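Local coordinates for uncharacterized protein BAD_0989 (Bifidobacterium adolescentis ATCC 15703, PDB 3CYM) that is uncharacterized but, as a ribonuclease D-like protein with an exonuclease domain and HRDC-type domains, probably binds nucleic acid and trims it from the 3' end, at residues A[274-277]-A[278-281]. Sequence-based numbering, arbitrary orientation.
Sequences NAAQ and FRSI
Arg279 folds back along the first turn of helix 275-279 and lies against Ala275 and Ala276. Its CB sits beside the carbonyl oxygens of both alanines, and Arg279 CG, placed anti to its own carbonyl carbon (chi1 -74°), packs 3.4 Å from Ala275 O. A bend at chi3 then turns the guanidinium toward the start of the helix, where one of its faces lies over Ala275 O, offset toward the rim. At the tip the two terminal nitrogens diverge: Arg279 NH1 meets Ala275 CB at 3.7 Å, while Arg279 NH2 lies 3.7 Å from Ala276 CA. Ala275 O is meanwhile bonded by Arg279 N (3.0 Å) and, weakly, by Phe278 N, whose stronger bond is to Asn274 O. This short helix belongs to the HRDC domain and begins at an N-cap: Asn274 OD1 accepts from Gln277 N at 2.8 Å, with an N-H...O angle of 154°. The buried Phe278 ring packs against Pro312, Lys316 and Ile319 of helix 312-323, and Ile281 packs on helix 261-270. In the conformer described here, one of two, Ser280 OG donates to Gln277 O at 2.6 Å from above the carbonyl plane.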
loop_
_atom_site.group_PDB
_atom_site.type_symbol
_atom_site.label_atom_id
_atom_site.label_comp_id
_atom_site.label_asym_id
_atom_site.label_seq_id
_atom_site.Cartn_x
_atom_site.Cartn_y
_atom_site.Cartn_z
ATOM N N ASN A 274 -37.714 4.055 -13.197
ATOM C CA ASN A 274 -37.800 3.996 -14.648
ATOM C C ASN A 274 -36.715 4.813 -15.347
ATOM O O ASN A 274 -35.863 5.406 -14.691
ATOM C CB ASN A 274 -39.203 4.397 -15.122
ATOM C CG ASN A 274 -39.628 5.764 -14.641
ATOM O OD1 ASN A 274 -39.011 6.779 -14.962
ATOM N ND2 ASN A 274 -40.718 5.802 -13.891
ATOM N N ALA A 275 -36.769 4.842 -16.680
ATOM C CA ALA A 275 -35.800 5.564 -17.509
ATOM C C ALA A 275 -35.867 7.086 -17.371
ATOM O O ALA A 275 -34.828 7.737 -17.321
ATOM C CB ALA A 275 -35.943 5.151 -18.964
ATOM N N ALA A 276 -37.079 7.646 -17.310
ATOM C CA ALA A 276 -37.261 9.089 -17.125
ATOM C C ALA A 276 -36.749 9.524 -15.762
ATOM O O ALA A 276 -36.126 10.581 -15.636
ATOM C CB ALA A 276 -38.718 9.483 -17.295
ATOM N N GLN A 277 -36.983 8.690 -14.753
ATOM C CA GLN A 277 -36.530 8.965 -13.389
ATOM C C GLN A 277 -35.015 8.869 -13.277
ATOM O O GLN A 277 -34.404 9.542 -12.449
ATOM C CB GLN A 277 -37.188 8.015 -12.394
ATOM C CG GLN A 277 -38.600 8.414 -12.014
ATOM C CD GLN A 277 -39.115 7.682 -10.790
ATOM O OE1 GLN A 277 -38.765 6.529 -10.542
ATOM N NE2 GLN A 277 -39.958 8.355 -10.014
ATOM N N PHE A 278 -34.421 8.021 -14.112
ATOM C CA PHE A 278 -32.970 7.882 -14.181
ATOM C C PHE A 278 -32.327 9.102 -14.830
ATOM O O PHE A 278 -31.293 9.586 -14.358
ATOM C CB PHE A 278 -32.615 6.605 -14.946
ATOM C CG PHE A 278 -31.143 6.303 -14.999
ATOM C CD1 PHE A 278 -30.520 5.628 -13.954
ATOM C CD2 PHE A 278 -30.388 6.651 -16.114
ATOM C CE1 PHE A 278 -29.157 5.340 -14.008
ATOM C CE2 PHE A 278 -29.034 6.365 -16.173
ATOM C CZ PHE A 278 -28.419 5.702 -15.127
ATOM N N ARG A 279 -32.943 9.595 -15.905
ATOM C CA ARG A 279 -32.417 10.746 -16.652
ATOM C C ARG A 279 -32.435 12.058 -15.867
ATOM O O ARG A 279 -31.644 12.965 -16.160
ATOM C CB ARG A 279 -33.137 10.912 -17.989
ATOM C CG ARG A 279 -32.739 9.878 -19.020
ATOM C CD ARG A 279 -33.256 10.261 -20.407
ATOM N NE ARG A 279 -34.719 10.280 -20.461
ATOM C CZ ARG A 279 -35.472 9.231 -20.769
ATOM N NH1 ARG A 279 -34.908 8.064 -21.056
ATOM N NH2 ARG A 279 -36.793 9.347 -20.788
ATOM N N SER A 280 -33.315 12.136 -14.866
ATOM C CA SER A 280 -33.405 13.308 -13.995
ATOM C C SER A 280 -32.169 13.450 -13.102
ATOM O O SER A 280 -31.860 14.552 -12.642
ATOM C CB SER A 280 -34.678 13.260 -13.148
ATOM O OG SER A 280 -34.672 12.138 -12.288
ATOM N N ILE A 281 -31.465 12.342 -12.868
ATOM C CA ILE A 281 -30.188 12.356 -12.147
ATOM C C ILE A 281 -29.070 12.507 -13.172
ATOM O O ILE A 281 -28.732 11.555 -13.881
ATOM C CB ILE A 281 -30.000 11.104 -11.270
ATOM C CG1 ILE A 281 -31.192 10.960 -10.315
ATOM C CG2 ILE A 281 -28.680 11.189 -10.489
ATOM C CD1 ILE A 281 -31.289 9.636 -9.621
#